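DNA polymerase (Bacillus phage phi29, PDB 2PYJ) replicates the phage genome by protein-primed, strand-displacing DNA synthesis with high processivity and fidelity, and proofreads with a 3'-5' exonuclease. Local coordinates at residues 248-253 against 481-486; 446-451 against 468-473. The protein carries 2 engineered substitutions. One frame throughout, in Å; residues are numbered along the deposited sequence.

Overall arrangement
Both contacts lie in the palm of the polymerization region, on the same side of the chain's centre, with their centres about 14 Å apart. Along the chain, 248-253 comes first, then both segments of contact 2, then 481-486. Contact 1 joins strands 241-250 and 483-489 of the antiparallel palm sheet and carries metal ligands. Contact 2 packs the end of helix 427-447 against the loop after strand 459-463. Between its segments runs the hairpin 452-456/459-463, which bears the YCDTD motif. The contacts meet through I471, whose CG2 lies 3.5 Å from W483 NE1 and whose CD1 packs on F248, so the loop of contact 2 packs on the same sheet face as F248 and W483, opposite the metal-binding D249.

Contact 1 of 2, residues 248-253 against 481-486; sequences FDVNSL and GYWAHE. With MN (manganese (II) ion), chain R; MG (magnesium ion), chain S; DGT (2'-deoxyguanosine-5'-triphosphate), chain T; EDO (1,2-ethanediol), chain B.
D249 and A484 form an antiparallel hydrogen-bonded pair. D249 N donates to A484 O at 2.9 Å, and A484 N returns a 2.8 Å bond to D249 O. Past the end of strand 248-250 the pairing goes on: N251 N donates to Y482 O, and G481 N reaches N251 O at 2.9 Å. The side-chain nitrogen ND2 of N251 donates to the carbonyl oxygens of D476 and K479.

The strand pairing holds D249 and V250 at the two-metal site. With CG anti to the backbone N (chi1 -171°), the D249 carboxylate splits its oxygens: OD2 binds manganese at 2.0 Å and OD1 binds magnesium at 2.1 Å. V250 adds its carbonyl oxygen to manganese, whose shell also includes D458 and all three phosphates of the incoming dGTP. This is motif A of family B polymerases, DxxSLYP, at the end of a palm strand, where the chain turns into helix 253-260. There S252 N donates to O3B of the nucleotide, while S252 OG bonds K371.

F248, V250, W483 and H485 project from the sheet face opposite D249 and A484. V250 CG2 makes a CH-pi contact with the W483 six-membered ring, 3.4 Å from its centroid and only 2° off the normal. F248 CB touches the same indole, at CE3. The F248 and H485 rings are tilted by 26° and strongly offset, with centroids 5.0 Å apart, so only their rims lie over one another. Across the sheet, on the D249 side, the A484 methyl packs 3.3 Å from N251 OD1.

Contact 2 of 2, residues 446-451 against 468-473; sequences QACYDR and PDVIKD
V470 meets A447 and C448 where helix 427-447 ends and the chain turns toward the hairpin that carries the YCDTD motif of the palm. The partner, 468-473, belongs to the loop leaving that hairpin, so the contact packs the chain before the hairpin against the chain after it. V470 CB faces the A447 methyl, with A447 CB 3.9 Å away. From there the side chain forks. CG2, anti to the backbone N, closes to 3.6 Å from A447 CB. With chi1 at 71°, CG1 sits over the backbone, flanked by N and C, and is directed at C448 SG, 3.7 Å away. The two methyls thus take neighbouring residues, one on the last turn of the helix and one just beyond it.

C448 SG has a second apolar neighbour in the P468 ring, which it meets at CB, also at 3.7 Å, and at CG. P468 CB and V470 CG1 both reach the sulfur from the loop side, about 70° apart around it; L462 of strand 459-463 also touches the cysteine. The P468 ring also packs on F248 of strand 241-250.

The R451 side chain, bent at chi3 (58°), passes obliquely by the proline. At its polar end, NE donates to T463 O at the end of strand 459-463 and NH2 to E466 O in the loop that follows. Next to the proline ring, R451 NH1 stands 4.0 Å from P468 CD.

Contact 1 of 2, residues 248-253 against 481-486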
# COMPACT_ATOMS: atom_id res chain seq x y z
N PHE G 248 -5.09 -2.89 -21.04
CA PHE G 248 -5.41 -1.49 -20.84
C PHE G 248 -5.58 -1.26 -19.36
O PHE G 248 -6.15 -2.10 -18.68
CB PHE G 248 -6.69 -1.10 -21.58
CG PHE G 248 -6.56 -1.12 -23.08
CD1 PHE G 248 -6.84 -2.27 -23.81
CD2 PHE G 248 -6.13 0.01 -23.76
CE1 PHE G 248 -6.72 -2.29 -25.20
CE2 PHE G 248 -5.99 0.00 -25.15
CZ PHE G 248 -6.28 -1.15 -25.87
N ASP G 249 -5.09 -0.13 -18.86
CA ASP G 249 -5.09 0.17 -17.41
C ASP G 249 -5.51 1.61 -17.21
O ASP G 249 -4.91 2.51 -17.80
CB ASP G 249 -3.68 -0.06 -16.83
CG ASP G 249 -3.64 0.02 -15.29
OD1 ASP G 249 -3.45 -1.06 -14.68
OD2 ASP G 249 -3.77 1.14 -14.67
N VAL G 250 -6.52 1.85 -16.37
CA VAL G 250 -6.97 3.22 -16.13
C VAL G 250 -5.86 4.06 -15.45
O VAL G 250 -5.18 3.60 -14.48
CB VAL G 250 -8.28 3.30 -15.31
CG1 VAL G 250 -8.68 4.78 -15.07
CG2 VAL G 250 -9.40 2.58 -16.03
N ASN G 251 -5.67 5.26 -15.99
CA ASN G 251 -4.82 6.27 -15.37
C ASN G 251 -5.49 6.80 -14.10
O ASN G 251 -6.53 7.44 -14.17
CB ASN G 251 -4.52 7.40 -16.35
CG ASN G 251 -3.87 6.91 -17.63
OD1 ASN G 251 -3.04 5.99 -17.61
ND2 ASN G 251 -4.25 7.51 -18.76
N SER G 252 -4.91 6.48 -12.94
CA SER G 252 -5.43 6.90 -11.63
C SER G 252 -6.93 6.62 -11.45
O SER G 252 -7.72 7.57 -11.34
CB SER G 252 -5.16 8.40 -11.39
OG SER G 252 -3.78 8.67 -11.26
N LEU G 253 -7.31 5.34 -11.40
CA LEU G 253 -8.74 4.98 -11.39
C LEU G 253 -9.54 5.53 -10.20
O LEU G 253 -10.57 6.14 -10.40
CB LEU G 253 -8.99 3.46 -11.51
CG LEU G 253 -10.50 3.09 -11.55
CD1 LEU G 253 -11.22 3.66 -12.79
CD2 LEU G 253 -10.76 1.59 -11.43
N GLY G 481 -8.36 9.13 -15.73
CA GLY G 481 -9.58 8.37 -16.04
C GLY G 481 -9.61 7.73 -17.42
O GLY G 481 -10.50 6.95 -17.71
N TYR G 482 -8.64 8.06 -18.27
CA TYR G 482 -8.51 7.41 -19.58
C TYR G 482 -7.86 6.05 -19.39
O TYR G 482 -7.27 5.79 -18.35
CB TYR G 482 -7.69 8.27 -20.54
CG TYR G 482 -8.44 9.46 -21.12
CD1 TYR G 482 -9.02 10.42 -20.29
CD2 TYR G 482 -8.55 9.63 -22.50
CE1 TYR G 482 -9.70 11.53 -20.83
CE2 TYR G 482 -9.23 10.72 -23.04
CZ TYR G 482 -9.80 11.66 -22.20
OH TYR G 482 -10.47 12.74 -22.73
N TRP G 483 -7.98 5.18 -20.40
CA TRP G 483 -7.34 3.86 -20.38
C TRP G 483 -6.00 3.94 -21.07
O TRP G 483 -5.93 4.27 -22.25
CB TRP G 483 -8.21 2.81 -21.09
CG TRP G 483 -9.49 2.55 -20.39
CD1 TRP G 483 -10.64 3.29 -20.48
CD2 TRP G 483 -9.77 1.48 -19.49
NE1 TRP G 483 -11.61 2.75 -19.69
CE2 TRP G 483 -11.12 1.64 -19.07
CE3 TRP G 483 -9.03 0.40 -18.99
CZ2 TRP G 483 -11.73 0.75 -18.17
CZ3 TRP G 483 -9.64 -0.48 -18.10
CH2 TRP G 483 -10.98 -0.30 -17.70
N ALA G 484 -4.92 3.63 -20.35
CA ALA G 484 -3.60 3.55 -20.97
C ALA G 484 -3.46 2.21 -21.64
O ALA G 484 -3.79 1.18 -21.04
CB ALA G 484 -2.49 3.73 -19.91
N HIS G 485 -2.99 2.21 -22.88
CA HIS G 485 -2.61 0.97 -23.53
C HIS G 485 -1.32 0.56 -22.87
O HIS G 485 -0.26 1.09 -23.18
CB HIS G 485 -2.44 1.15 -25.05
CG HIS G 485 -2.09 -0.12 -25.77
ND1 HIS G 485 -1.65 -0.13 -27.07
CD2 HIS G 485 -2.11 -1.41 -25.36
CE1 HIS G 485 -1.42 -1.38 -27.44
NE2 HIS G 485 -1.69 -2.17 -26.42
N GLU G 486 -1.43 -0.36 -21.92
CA GLU G 486 -0.29 -0.74 -21.09
C GLU G 486 0.69 -1.60 -21.86
O GLU G 486 1.91 -1.37 -21.79
CB GLU G 486 -0.76 -1.46 -19.83
CG GLU G 486 0.37 -1.97 -18.96
CD GLU G 486 -0.11 -2.85 -17.84
OE1 GLU G 486 -0.79 -2.33 -16.93
OE2 GLU G 486 0.19 -4.07 -17.87
MN MN R . -4.24 2.30 -13.17
MG MG S . -3.76 -1.01 -12.56
PG DGT T . -1.74 4.50 -12.88
O1G DGT T . -0.35 4.28 -12.34
O2G DGT T . -1.79 5.69 -13.80
O3G DGT T . -2.56 3.27 -13.36
O3B DGT T . -2.51 4.98 -11.53
PB DGT T . -3.58 4.10 -10.68
O1B DGT T . -3.97 4.95 -9.50
O2B DGT T . -4.59 3.43 -11.62
O3A DGT T . -2.66 2.92 -10.04
PA DGT T . -2.88 1.35 -10.32
O1A DGT T . -1.57 0.69 -9.85
O2A DGT T . -3.47 1.08 -11.74
O5' DGT T . -3.92 0.97 -9.17
C5' DGT T . -5.31 1.00 -9.38
C4' DGT T . -6.00 1.47 -8.13
O4' DGT T . -5.74 0.60 -7.00
C3' DGT T . -5.61 2.87 -7.66
O3' DGT T . -6.26 3.94 -8.38
C2' DGT T . -6.08 2.82 -6.23
C1' DGT T . -5.72 1.39 -5.82
N9 DGT T . -4.35 1.49 -5.30
C8 DGT T . -3.18 1.23 -5.94
N7 DGT T . -2.13 1.52 -5.11
C5 DGT T . -2.65 1.96 -3.95
C6 DGT T . -2.12 2.42 -2.66
O6 DGT T . -0.89 2.47 -2.43
N1 DGT T . -2.98 2.81 -1.72
C2 DGT T . -4.32 2.79 -1.91
N2 DGT T . -5.10 3.19 -0.89
N3 DGT T . -4.88 2.36 -3.08
C4 DGT T . -4.09 1.96 -4.10
C1 EDO B . -12.68 6.15 -15.48
O1 EDO B . -12.39 5.33 -16.62
C2 EDO B . -14.10 6.70 -15.57
O2 EDO B . -14.45 7.41 -14.38
O HOH W 1 -2.27 -3.40 -15.16
O HOH W 2 -4.19 -3.15 -12.85

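Contact 2 of 2, residues 446-451 against 468-473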
# COMPACT_ATOMS: atom_id res chain seq x y z
N GLN G 446 -17.38 -6.16 -19.28
CA GLN G 446 -18.62 -6.74 -19.78
C GLN G 446 -18.86 -6.39 -21.24
O GLN G 446 -19.35 -7.22 -22.01
CB GLN G 446 -19.83 -6.28 -18.94
CG GLN G 446 -21.17 -6.96 -19.31
CD GLN G 446 -21.13 -8.48 -19.16
OE1 GLN G 446 -20.68 -9.00 -18.14
NE2 GLN G 446 -21.58 -9.20 -20.19
N ALA G 447 -18.52 -5.15 -21.63
CA ALA G 447 -18.65 -4.72 -23.03
C ALA G 447 -17.64 -5.44 -23.93
O ALA G 447 -17.85 -5.55 -25.14
CB ALA G 447 -18.49 -3.22 -23.13
N CYS G 448 -16.55 -5.93 -23.33
CA CYS G 448 -15.52 -6.73 -24.02
C CYS G 448 -15.64 -8.23 -23.71
O CYS G 448 -14.65 -8.96 -23.75
CB CYS G 448 -14.12 -6.24 -23.61
SG CYS G 448 -13.80 -4.50 -23.97
N TYR G 449 -16.87 -8.68 -23.43
CA TYR G 449 -17.12 -10.05 -22.94
C TYR G 449 -16.51 -11.14 -23.82
O TYR G 449 -15.99 -12.13 -23.30
CB TYR G 449 -18.62 -10.29 -22.79
CG TYR G 449 -18.98 -11.59 -22.10
CD1 TYR G 449 -18.78 -11.76 -20.73
CD2 TYR G 449 -19.54 -12.64 -22.82
CE1 TYR G 449 -19.13 -12.95 -20.09
CE2 TYR G 449 -19.88 -13.83 -22.20
CZ TYR G 449 -19.68 -13.98 -20.84
OH TYR G 449 -20.03 -15.16 -20.24
N ASP G 450 -16.57 -10.95 -25.14
CA ASP G 450 -16.05 -11.93 -26.10
C ASP G 450 -14.52 -12.09 -26.05
O ASP G 450 -13.98 -13.12 -26.46
CB ASP G 450 -16.52 -11.59 -27.55
CG ASP G 450 -16.01 -10.20 -28.05
OD1 ASP G 450 -15.79 -9.27 -27.23
OD2 ASP G 450 -15.84 -10.06 -29.29
N ARG G 451 -13.84 -11.07 -25.52
CA ARG G 451 -12.38 -11.02 -25.55
C ARG G 451 -11.74 -10.94 -24.16
O ARG G 451 -10.53 -11.06 -24.04
CB ARG G 451 -11.93 -9.81 -26.35
CG ARG G 451 -12.24 -9.87 -27.82
CD ARG G 451 -11.94 -8.54 -28.47
NE ARG G 451 -10.54 -8.15 -28.28
CZ ARG G 451 -10.02 -6.97 -28.60
NH1 ARG G 451 -10.79 -6.02 -29.14
NH2 ARG G 451 -8.73 -6.74 -28.39
N PRO G 468 -10.84 -2.18 -28.51
CA PRO G 468 -12.30 -2.27 -28.52
C PRO G 468 -12.97 -0.89 -28.62
O PRO G 468 -12.39 0.11 -28.19
CB PRO G 468 -12.63 -2.94 -27.17
CG PRO G 468 -11.44 -2.69 -26.31
CD PRO G 468 -10.26 -2.59 -27.22
N ASP G 469 -14.17 -0.84 -29.19
CA ASP G 469 -14.90 0.42 -29.40
C ASP G 469 -15.40 1.06 -28.11
O ASP G 469 -15.58 2.28 -28.05
CB ASP G 469 -16.05 0.23 -30.37
CG ASP G 469 -15.59 0.08 -31.80
OD1 ASP G 469 -15.01 -0.98 -32.13
OD2 ASP G 469 -15.81 1.01 -32.60
N VAL G 470 -15.63 0.26 -27.07
CA VAL G 470 -16.10 0.76 -25.78
C VAL G 470 -15.13 1.79 -25.15
O VAL G 470 -15.56 2.70 -24.43
CB VAL G 470 -16.37 -0.40 -24.76
CG1 VAL G 470 -15.06 -1.05 -24.29
CG2 VAL G 470 -17.18 0.10 -23.57
N ILE G 471 -13.83 1.64 -25.42
CA ILE G 471 -12.80 2.55 -24.88
C ILE G 471 -11.97 3.29 -25.94
O ILE G 471 -11.08 4.06 -25.59
CB ILE G 471 -11.83 1.81 -23.93
CG1 ILE G 471 -11.06 0.71 -24.68
CG2 ILE G 471 -12.58 1.23 -22.72
CD1 ILE G 471 -9.85 0.18 -23.93
N LYS G 472 -12.26 3.07 -27.23
CA LYS G 472 -11.41 3.58 -28.33
C LYS G 472 -11.23 5.11 -28.34
O LYS G 472 -10.21 5.61 -28.82
CB LYS G 472 -11.91 3.10 -29.71
CG LYS G 472 -13.15 3.80 -30.22
CD LYS G 472 -13.49 3.38 -31.64
CE LYS G 472 -14.51 4.31 -32.26
NZ LYS G 472 -15.72 4.47 -31.39
N ASP G 473 -12.21 5.85 -27.81
CA ASP G 473 -12.13 7.32 -27.74
C ASP G 473 -11.56 7.83 -26.41
O ASP G 473 -11.40 9.04 -26.23
CB ASP G 473 -13.51 7.93 -27.96
CG ASP G 473 -13.97 7.82 -29.39
OD1 ASP G 473 -13.16 8.11 -30.31
OD2 ASP G 473 -15.15 7.47 -29.60